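Nematode fatty acid retinoid binding protein (Necator americanus, PDB 4XCP) binds palmitic acid in the crystal and probably serves as a secreted, helical carrier of fatty acids and retinol in this hookworm. Local coordinates at residues Pro22-Asp27 with Ala164-Glu169; Val51-Pro56 with Tyr114-Glu119; Lys97-Lys102 with Lys156-Gly161. All coordinates share one frame; numbering follows the deposited sequence.

Interaction 1 of 3, residues Pro22-Asp27 with Ala164-Glu169; sequences PADYRD and AKFAGE
Pro22 O takes two backbone N-H groups, from Tyr25 at 2.9 Å (N to O) and from Arg26 at 3.0 Å (N to O), and so starts the short helix 23-26, whose Asp24 and Tyr25 both pack on Phe166. Phe166 does all the touching from its side. Its CG is anti to the backbone N (chi1 177°), and the ring reaches out from helix 162-167 to meet helix 23-26 with its far part, edge to Asp24 and one face to Tyr25 CA. Asp24 stands across one part of that edge: CG lies in the plane of the ring, while the carboxylate plane is turned 85° to it. OD2 comes within 3.5 Å of Phe166 CD1, and OD1 lies 3.6 Å from Phe166 CE1. An anion placed against ring C-H groups rather than over the face is probably mildly favourable. The stronger partner of the carboxylate is Lys122, whose NZ makes a salt bridge to OD2. Tyr25 uses its CB, 3.8 Å from Phe166 CZ, and the edge of its ring, where CD1 meets Phe166 CE2 at 3.9 Å. The two rings are oblique, with planes 54° apart, which makes this close apolar packing and no stack. Tyr25 also touches the bound palmitic acid, so this contact borders the lipid. Helix 122-138 packs against the pair: Val129 touches both Tyr25 and Phe166, Leu125 meets Pro22, and Leu133 meets Ala164, bringing the first and last helices of the chain together on helix 122-138.

Interaction 2 of 3, residues Val51-Pro56 with Tyr114-Glu119; sequences VFKAGP and YYTGNE. With PLM (palmitic acid), chain B.
At the wall of the palmitic acid site Tyr115 stands between lipid and protein surface, its ring lying against Phe52. The two ring planes are only 17° from parallel, but they are slid so far apart, with centroids at 4.8 Å, that the rings barely overlap. Because of the slide, each ring faces the other's CB or near ring carbons. Phe52 CB sits over the face of the tyrosine, 3.9 Å from its centroid and 15° off the normal, a CH-pi contact. In return, Tyr115 CD2 lies over one face of the phenylalanine, 3.4 Å from Phe52 CG, with Tyr115 CB 3.5 Å from Phe52 CD2. The far end of Tyr115 belongs to the ligand: its OH is modelled 3.0 Å from palmitic acid C9, a distance short enough to be doubtful. Tyr114 CD2 lies 3.6 Å from palmitic acid C4, nearer the acid end, in an oblique approach. The acid is also hydrogen-bonded to Lys111 NZ. Toward solvent the contact turns polar and slack. Lys53 bends at chi2 (-72°), which brings its ammonium round to Thr116, where NZ gives OG1 a weak hydrogen bond of 3.3 Å; the threonine is poorly ordered. Lys49 NZ bonds to Tyr115 O, so a second lysine of the same helix holds this turn. The whole joins the C-terminal end of helix 42-53 to that of helix 94-115, while Val51 packs against helix 60-70 through Ser63, Leu67 and Lys70, and Tyr114 meets the ring of Phe16 from the N-terminal loop.

Interaction 3 of 3, residues Lys97-Lys102 with Lys156-Gly161; sequences KGFAEK and KVFESG
Phe99 and Phe158 reach toward each other from opposite directions and meet inside the all-helical Gp-FAR-1 fold, as the middle members of an aromatic cluster. Their backbones stay well separated, Phe99 CA lying 13.0 Å from Phe158 CA, so the link is made by the ring ends alone. Phe158 CE2 approaches the edge of the Phe99 ring, near its plane, and comes within 3.9 Å of Phe99 CZ; Phe158 CZ is 4.1 Å from the same atom. With centroids 6.0 Å apart and planes 72° apart, the pair is oblique. With chi1 at 166° the Phe99 ring swings away from its own backbone N and points toward helix 152-159, where Phe158 comes to meet it.

The next shell packs on both rings. Phe147 meets Phe99 edge-to-face, and Tyr136 stacks on Phe158. Helix 122-138 also supplies Leu135 to Phe99, and Val132 and Leu133 to Phe158, so that helix lines the contact. Next to Phe158, Glu159 OE2 is hydrogen-bonded to Tyr136 OH, tying the stacked tyrosine to the same helix turn.

Past helix 152-159 the chain reaches Gly161, which has positive phi and precedes the last helix. There Lys156 O is doubly held: Ser160 N reaches it at 2.8 Å, and Ser160 OG donates to Lys156 O from the opposite face of the carbonyl plane, at 2.7 Å and a C=O...OG angle of 143°.

Overall arrangement
Interactions 1 and 3 are buried and mainly apolar, resting on Phe166 with Tyr25 and on Phe158 with Phe99, though interaction 1 adds the Asp24 carboxylate at a ring edge; both lean on helix 122-138. The two, centres 14 Å apart, use the successive helices 162-167 and 152-159. Interaction 2 is a surface contact on the far side of the chain's centre from interaction 3, about 26 Å between centres, although both use helix 94-115, at different points along it. It pairs near-parallel, offset rings with a weak lysine bond. One palmitic acid bridges interactions 1 and 2, running past Tyr114 and Tyr115 with its acid end near Tyr25. The Phe158 side chain stays about 12 Å from a bound palmitic acid.

Interaction 1 of 3, residues Pro22-Asp27 with Ala164-Glu169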
loop_
_atom_site.group_PDB
_atom_site.type_symbol
_atom_site.label_atom_id
_atom_site.label_comp_id
_atom_site.label_asym_id
_atom_site.label_seq_id
_atom_site.Cartn_x
_atom_site.Cartn_y
_atom_site.Cartn_z
ATOM N N PRO A 22 -12.367 -4.151 4.667
ATOM C CA PRO A 22 -12.586 -5.010 5.856
ATOM C C PRO A 22 -11.555 -4.706 6.947
ATOM O O PRO A 22 -10.372 -4.482 6.627
ATOM C CB PRO A 22 -12.417 -6.434 5.304
ATOM C CG PRO A 22 -12.684 -6.316 3.847
ATOM C CD PRO A 22 -12.214 -4.958 3.437
ATOM N N ALA A 23 -12.017 -4.622 8.217
ATOM C CA ALA A 23 -11.181 -4.331 9.393
ATOM C C ALA A 23 -9.951 -5.271 9.479
ATOM O O ALA A 23 -8.858 -4.811 9.801
ATOM C CB ALA A 23 -12.017 -4.441 10.672
ATOM N N ASP A 24 -10.121 -6.559 9.136
ATOM C CA ASP A 24 -9.031 -7.534 9.187
ATOM C C ASP A 24 -8.000 -7.313 8.059
ATOM O O ASP A 24 -6.858 -7.745 8.203
ATOM C CB ASP A 24 -9.542 -8.999 9.265
ATOM C CG ASP A 24 -10.535 -9.446 8.198
ATOM O OD1 ASP A 24 -11.078 -8.570 7.483
ATOM O OD2 ASP A 24 -10.810 -10.671 8.114
ATOM N N TYR A 25 -8.369 -6.593 6.979
ATOM C CA TYR A 25 -7.398 -6.232 5.937
ATOM C C TYR A 25 -6.676 -4.962 6.416
ATOM O O TYR A 25 -5.474 -4.852 6.232
ATOM C CB TYR A 25 -8.050 -6.025 4.560
ATOM C CG TYR A 25 -7.061 -5.603 3.483
ATOM C CD1 TYR A 25 -6.299 -6.546 2.797
ATOM C CD2 TYR A 25 -6.882 -4.261 3.162
ATOM C CE1 TYR A 25 -5.388 -6.162 1.812
ATOM C CE2 TYR A 25 -5.976 -3.863 2.182
ATOM C CZ TYR A 25 -5.242 -4.818 1.496
ATOM O OH TYR A 25 -4.359 -4.413 0.533
ATOM N N ARG A 26 -7.413 -4.001 7.018
ATOM C CA ARG A 26 -6.836 -2.775 7.593
ATOM C C ARG A 26 -5.813 -3.141 8.702
ATOM O O ARG A 26 -4.774 -2.499 8.802
ATOM C CB ARG A 26 -7.948 -1.843 8.125
ATOM C CG ARG A 26 -8.559 -0.936 7.037
ATOM C CD ARG A 26 -10.067 -0.749 7.176
ATOM N NE ARG A 26 -10.360 -0.348 8.519
ATOM C CZ ARG A 26 -11.452 -0.622 9.212
ATOM N NH1 ARG A 26 -12.492 -1.213 8.631
ATOM N NH2 ARG A 26 -11.549 -0.238 10.461
ATOM N N ASP A 27 -6.067 -4.221 9.464
ATOM C CA ASP A 27 -5.134 -4.718 10.499
ATOM C C ASP A 27 -3.784 -5.203 9.925
ATOM O O ASP A 27 -2.799 -5.249 10.663
ATOM C CB ASP A 27 -5.764 -5.859 11.309
ATOM C CG ASP A 27 -6.857 -5.413 12.264
ATOM O OD1 ASP A 27 -6.880 -4.225 12.616
ATOM O OD2 ASP A 27 -7.676 -6.265 12.670
ATOM N N ALA A 164 -1.527 -15.136 6.559
ATOM C CA ALA A 164 -2.052 -16.450 6.184
ATOM C C ALA A 164 -3.471 -16.652 6.704
ATOM O O ALA A 164 -4.309 -17.141 5.961
ATOM C CB ALA A 164 -1.132 -17.558 6.679
ATOM N N LYS A 165 -3.750 -16.236 7.956
ATOM C CA LYS A 165 -5.080 -16.296 8.584
ATOM C C LYS A 165 -6.093 -15.511 7.735
ATOM O O LYS A 165 -7.150 -16.044 7.417
ATOM C CB LYS A 165 -5.041 -15.709 10.006
ATOM C CG LYS A 165 -5.055 -16.750 11.119
ATOM C CD LYS A 165 -4.795 -16.123 12.499
ATOM C CE LYS A 165 -3.327 -16.119 12.887
ATOM N NZ LYS A 165 -3.047 -15.191 14.016
ATOM N N PHE A 166 -5.750 -14.272 7.330
ATOM C CA PHE A 166 -6.629 -13.461 6.485
ATOM C C PHE A 166 -6.856 -14.090 5.110
ATOM O O PHE A 166 -7.997 -14.177 4.664
ATOM C CB PHE A 166 -6.092 -12.024 6.327
ATOM C CG PHE A 166 -6.943 -11.188 5.400
ATOM C CD1 PHE A 166 -8.147 -10.640 5.838
ATOM C CD2 PHE A 166 -6.563 -10.978 4.077
ATOM C CE1 PHE A 166 -8.952 -9.894 4.967
ATOM C CE2 PHE A 166 -7.374 -10.237 3.211
ATOM C CZ PHE A 166 -8.563 -9.708 3.662
ATOM N N ALA A 167 -5.770 -14.487 4.424
ATOM C CA ALA A 167 -5.818 -15.064 3.081
ATOM C C ALA A 167 -6.632 -16.372 3.024
ATOM O O ALA A 167 -7.132 -16.739 1.962
ATOM C CB ALA A 167 -4.403 -15.287 2.568
ATOM N N GLY A 168 -6.776 -17.029 4.172
ATOM C CA GLY A 168 -7.531 -18.265 4.316
ATOM C C GLY A 168 -6.654 -19.477 4.126
ATOM O O GLY A 168 -6.686 -20.401 4.949
ATOM N N GLU A 169 -5.843 -19.461 3.034
ATOM C CA GLU A 169 -4.894 -20.503 2.610
ATOM C C GLU A 169 -5.610 -21.794 2.215
ATOM O O GLU A 169 -6.507 -21.764 1.371
ATOM C CB GLU A 169 -3.793 -20.760 3.663
ATOM C CG GLU A 169 -2.934 -19.547 3.985
ATOM C CD GLU A 169 -1.767 -19.305 3.047
ATOM O OE1 GLU A 169 -1.917 -18.494 2.106
ATOM O OE2 GLU A 169 -0.690 -19.903 3.274
#

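Interaction 2 of 3, residues Val51-Pro56 with Tyr114-Glu119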
loop_
_atom_site.group_PDB
_atom_site.type_symbol
_atom_site.label_atom_id
_atom_site.label_comp_id
_atom_site.label_asym_id
_atom_site.label_seq_id
_atom_site.Cartn_x
_atom_site.Cartn_y
_atom_site.Cartn_z
ATOM N N VAL A 51 -7.372 13.609 -8.893
ATOM C CA VAL A 51 -5.982 13.437 -9.328
ATOM C C VAL A 51 -5.836 12.054 -10.011
ATOM O O VAL A 51 -5.285 11.969 -11.097
ATOM C CB VAL A 51 -4.953 13.656 -8.175
ATOM C CG1 VAL A 51 -3.539 13.220 -8.594
ATOM C CG2 VAL A 51 -4.944 15.117 -7.742
ATOM N N PHE A 52 -6.361 10.991 -9.395
ATOM C CA PHE A 52 -6.274 9.656 -9.978
ATOM C C PHE A 52 -6.932 9.623 -11.374
ATOM O O PHE A 52 -6.344 9.095 -12.323
ATOM C CB PHE A 52 -6.882 8.572 -9.055
ATOM C CG PHE A 52 -6.885 7.210 -9.736
ATOM C CD1 PHE A 52 -5.735 6.420 -9.755
ATOM C CD2 PHE A 52 -8.005 6.763 -10.432
ATOM C CE1 PHE A 52 -5.721 5.182 -10.432
ATOM C CE2 PHE A 52 -7.999 5.515 -11.087
ATOM C CZ PHE A 52 -6.853 4.740 -11.083
ATOM N N LYS A 53 -8.134 10.211 -11.489
ATOM C CA LYS A 53 -8.898 10.262 -12.737
ATOM C C LYS A 53 -8.231 11.091 -13.849
ATOM O O LYS A 53 -8.455 10.797 -15.019
ATOM C CB LYS A 53 -10.338 10.727 -12.478
ATOM C CG LYS A 53 -11.201 9.667 -11.780
ATOM C CD LYS A 53 -11.573 8.490 -12.681
ATOM C CE LYS A 53 -11.938 7.269 -11.872
ATOM N NZ LYS A 53 -12.346 6.132 -12.742
ATOM N N ALA A 54 -7.393 12.086 -13.488
ATOM C CA ALA A 54 -6.669 12.936 -14.438
ATOM C C ALA A 54 -5.353 12.265 -14.871
ATOM O O ALA A 54 -4.602 12.826 -15.660
ATOM C CB ALA A 54 -6.409 14.322 -13.834
ATOM N N GLY A 55 -5.102 11.068 -14.337
ATOM C CA GLY A 55 -3.981 10.220 -14.698
ATOM C C GLY A 55 -4.270 9.485 -15.997
ATOM O O GLY A 55 -5.244 9.826 -16.690
ATOM N N PRO A 56 -3.429 8.496 -16.402
ATOM C CA PRO A 56 -2.223 7.984 -15.724
ATOM C C PRO A 56 -1.072 8.985 -15.802
ATOM O O PRO A 56 -1.121 9.936 -16.590
ATOM C CB PRO A 56 -1.941 6.666 -16.475
ATOM C CG PRO A 56 -2.413 6.938 -17.841
ATOM C CD PRO A 56 -3.644 7.792 -17.683
ATOM N N TYR A 114 -10.517 1.100 -5.686
ATOM C CA TYR A 114 -11.306 1.929 -4.761
ATOM C C TYR A 114 -11.612 3.308 -5.371
ATOM O O TYR A 114 -12.535 3.988 -4.911
ATOM C CB TYR A 114 -10.604 2.104 -3.402
ATOM C CG TYR A 114 -10.693 0.893 -2.498
ATOM C CD1 TYR A 114 -11.848 0.627 -1.765
ATOM C CD2 TYR A 114 -9.627 0.004 -2.382
ATOM C CE1 TYR A 114 -11.960 -0.524 -0.984
ATOM C CE2 TYR A 114 -9.703 -1.113 -1.548
ATOM C CZ TYR A 114 -10.873 -1.376 -0.857
ATOM O OH TYR A 114 -10.949 -2.496 -0.069
ATOM N N TYR A 115 -10.816 3.728 -6.379
ATOM C CA TYR A 115 -10.964 5.012 -7.075
ATOM C C TYR A 115 -11.938 4.876 -8.213
ATOM O O TYR A 115 -12.808 5.727 -8.378
ATOM C CB TYR A 115 -9.630 5.471 -7.651
ATOM C CG TYR A 115 -8.659 6.073 -6.663
ATOM C CD1 TYR A 115 -9.056 7.091 -5.795
ATOM C CD2 TYR A 115 -7.317 5.708 -6.670
ATOM C CE1 TYR A 115 -8.150 7.684 -4.917
ATOM C CE2 TYR A 115 -6.396 6.315 -5.820
ATOM C CZ TYR A 115 -6.817 7.299 -4.942
ATOM O OH TYR A 115 -5.895 7.897 -4.127
ATOM N N THR A 116 -11.778 3.812 -9.012
ATOM C CA THR A 116 -12.643 3.518 -10.147
ATOM C C THR A 116 -13.914 2.784 -9.645
ATOM O O THR A 116 -14.190 2.759 -8.431
ATOM C CB THR A 116 -11.836 2.813 -11.278
ATOM O OG1 THR A 116 -12.572 2.892 -12.499
ATOM C CG2 THR A 116 -11.479 1.354 -10.966
ATOM N N GLY A 117 -14.687 2.242 -10.585
ATOM C CA GLY A 117 -15.896 1.494 -10.279
ATOM C C GLY A 117 -15.583 0.110 -9.743
ATOM O O GLY A 117 -14.545 -0.476 -10.084
ATOM N N ASN A 118 -16.486 -0.400 -8.872
ATOM C CA ASN A 118 -16.446 -1.726 -8.245
ATOM C C ASN A 118 -15.173 -1.935 -7.369
ATOM O O ASN A 118 -14.094 -2.301 -7.849
ATOM C CB ASN A 118 -16.679 -2.837 -9.302
ATOM C CG ASN A 118 -15.986 -4.156 -9.094
ATOM O OD1 ASN A 118 -15.062 -4.499 -9.838
ATOM N ND2 ASN A 118 -16.408 -4.918 -8.086
ATOM N N GLU A 119 -15.339 -1.680 -6.065
ATOM C CA GLU A 119 -14.317 -1.848 -5.031
ATOM C C GLU A 119 -13.987 -3.337 -4.935
ATOM O O GLU A 119 -14.855 -4.160 -5.249
ATOM C CB GLU A 119 -14.856 -1.377 -3.669
ATOM C CG GLU A 119 -15.021 0.128 -3.555
ATOM C CD GLU A 119 -15.532 0.602 -2.210
ATOM O OE1 GLU A 119 -16.333 -0.123 -1.577
ATOM O OE2 GLU A 119 -15.127 1.707 -1.787
HETATM C C1 PLM B . -4.894 0.020 -0.043
HETATM O O1 PLM B . -4.519 1.128 0.533
HETATM O O2 PLM B . -4.110 -0.861 -0.364
HETATM C C2 PLM B . -6.376 -0.079 -0.263
HETATM C C3 PLM B . -7.208 1.133 0.149
HETATM C C4 PLM B . -7.249 2.235 -0.890
HETATM C C5 PLM B . -8.062 3.444 -0.483
HETATM C C6 PLM B . -8.279 4.466 -1.590
HETATM C C7 PLM B . -7.660 5.835 -1.345
HETATM C C8 PLM B . -6.168 5.856 -1.534
HETATM C C9 PLM B . -5.509 7.150 -1.208
HETATM C CA PLM B . -4.240 7.003 -0.417
HETATM C CB PLM B . -2.939 7.026 -1.187
HETATM C CC PLM B . -1.683 7.022 -0.299
HETATM C CD PLM B . -1.300 5.677 0.351
HETATM C CE PLM B . -2.177 5.232 1.524
HETATM C CF PLM B . -1.688 4.013 2.261
HETATM C CG PLM B . -2.084 2.680 1.660
#

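Interaction 3 of 3, residues Lys97-Lys102 with Lys156-Gly161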
loop_
_atom_site.group_PDB
_atom_site.type_symbol
_atom_site.label_atom_id
_atom_site.label_comp_id
_atom_site.label_asym_id
_atom_site.label_seq_id
_atom_site.Cartn_x
_atom_site.Cartn_y
_atom_site.Cartn_z
ATOM N N LYS A 97 14.297 -5.711 -2.444
ATOM C CA LYS A 97 13.838 -4.558 -3.241
ATOM C C LYS A 97 12.805 -5.033 -4.285
ATOM O O LYS A 97 11.734 -4.439 -4.391
ATOM C CB LYS A 97 15.015 -3.841 -3.928
ATOM C CG LYS A 97 14.641 -2.504 -4.581
ATOM C CD LYS A 97 15.858 -1.789 -5.217
ATOM C CE LYS A 97 16.756 -1.100 -4.203
ATOM N NZ LYS A 97 17.901 -0.395 -4.841
ATOM N N GLY A 98 13.123 -6.116 -4.999
ATOM C CA GLY A 98 12.225 -6.714 -5.986
ATOM C C GLY A 98 10.890 -7.113 -5.388
ATOM O O GLY A 98 9.838 -6.823 -5.964
ATOM N N PHE A 99 10.927 -7.725 -4.179
ATOM C CA PHE A 99 9.728 -8.151 -3.449
ATOM C C PHE A 99 8.864 -6.963 -3.060
ATOM O O PHE A 99 7.660 -6.978 -3.299
ATOM C CB PHE A 99 10.078 -8.975 -2.198
ATOM C CG PHE A 99 8.898 -9.129 -1.259
ATOM C CD1 PHE A 99 7.801 -9.912 -1.613
ATOM C CD2 PHE A 99 8.852 -8.437 -0.052
ATOM C CE1 PHE A 99 6.699 -10.020 -0.759
ATOM C CE2 PHE A 99 7.757 -8.567 0.805
ATOM C CZ PHE A 99 6.698 -9.361 0.453
ATOM N N ALA A 100 9.484 -5.960 -2.429
ATOM C CA ALA A 100 8.831 -4.742 -1.975
ATOM C C ALA A 100 8.177 -4.010 -3.148
ATOM O O ALA A 100 7.036 -3.581 -3.027
ATOM C CB ALA A 100 9.838 -3.845 -1.273
ATOM N N GLU A 101 8.881 -3.905 -4.281
ATOM C CA GLU A 101 8.371 -3.240 -5.481
ATOM C C GLU A 101 7.211 -4.003 -6.127
ATOM O O GLU A 101 6.226 -3.381 -6.505
ATOM C CB GLU A 101 9.503 -2.946 -6.466
ATOM C CG GLU A 101 10.321 -1.765 -5.969
ATOM C CD GLU A 101 11.610 -1.460 -6.697
ATOM O OE1 GLU A 101 12.093 -2.336 -7.449
ATOM O OE2 GLU A 101 12.155 -0.353 -6.486
ATOM N N LYS A 102 7.280 -5.343 -6.158
ATOM C CA LYS A 102 6.176 -6.156 -6.655
ATOM C C LYS A 102 4.976 -6.043 -5.701
ATOM O O LYS A 102 3.855 -5.893 -6.174
ATOM C CB LYS A 102 6.606 -7.623 -6.863
ATOM C CG LYS A 102 5.509 -8.518 -7.469
ATOM C CD LYS A 102 5.137 -8.143 -8.904
ATOM C CE LYS A 102 3.774 -8.659 -9.269
ATOM N NZ LYS A 102 3.544 -8.614 -10.738
ATOM N N LYS A 156 6.419 -8.907 10.540
ATOM C CA LYS A 156 5.660 -9.510 11.642
ATOM C C LYS A 156 4.283 -10.035 11.168
ATOM O O LYS A 156 3.884 -11.121 11.555
ATOM C CB LYS A 156 5.500 -8.503 12.792
ATOM C CG LYS A 156 5.123 -9.143 14.124
ATOM C CD LYS A 156 4.868 -8.114 15.207
ATOM C CE LYS A 156 4.344 -8.746 16.476
ATOM N NZ LYS A 156 4.138 -7.735 17.549
ATOM N N VAL A 157 3.583 -9.280 10.315
ATOM C CA VAL A 157 2.300 -9.684 9.718
ATOM C C VAL A 157 2.477 -11.011 8.944
ATOM O O VAL A 157 1.628 -11.905 9.034
ATOM C CB VAL A 157 1.713 -8.522 8.851
ATOM C CG1 VAL A 157 0.716 -9.020 7.810
ATOM C CG2 VAL A 157 1.078 -7.468 9.748
ATOM N N PHE A 158 3.599 -11.134 8.219
ATOM C CA PHE A 158 3.937 -12.345 7.465
ATOM C C PHE A 158 4.373 -13.483 8.373
ATOM O O PHE A 158 3.781 -14.551 8.316
ATOM C CB PHE A 158 4.999 -12.062 6.387
ATOM C CG PHE A 158 4.610 -11.038 5.342
ATOM C CD1 PHE A 158 3.393 -11.131 4.670
ATOM C CD2 PHE A 158 5.500 -10.040 4.961
ATOM C CE1 PHE A 158 3.035 -10.181 3.709
ATOM C CE2 PHE A 158 5.152 -9.102 3.988
ATOM C CZ PHE A 158 3.911 -9.161 3.389
ATOM N N GLU A 159 5.354 -13.237 9.250
ATOM C CA GLU A 159 5.932 -14.222 10.179
ATOM C C GLU A 159 4.981 -14.770 11.242
ATOM O O GLU A 159 5.078 -15.950 11.567
ATOM C CB GLU A 159 7.191 -13.651 10.863
ATOM C CG GLU A 159 8.404 -13.555 9.946
ATOM C CD GLU A 159 8.912 -14.877 9.392
ATOM O OE1 GLU A 159 8.835 -15.897 10.113
ATOM O OE2 GLU A 159 9.404 -14.889 8.241
ATOM N N SER A 160 4.088 -13.922 11.802
ATOM C CA SER A 160 3.131 -14.321 12.843
ATOM C C SER A 160 2.018 -15.248 12.366
ATOM O O SER A 160 1.320 -15.829 13.198
ATOM C CB SER A 160 2.485 -13.088 13.469
ATOM O OG SER A 160 1.685 -12.432 12.498
ATOM N N GLY A 161 1.803 -15.318 11.057
ATOM C CA GLY A 161 0.707 -16.090 10.483
ATOM C C GLY A 161 -0.539 -15.240 10.279
ATOM O O GLY A 161 -1.569 -15.747 9.833
#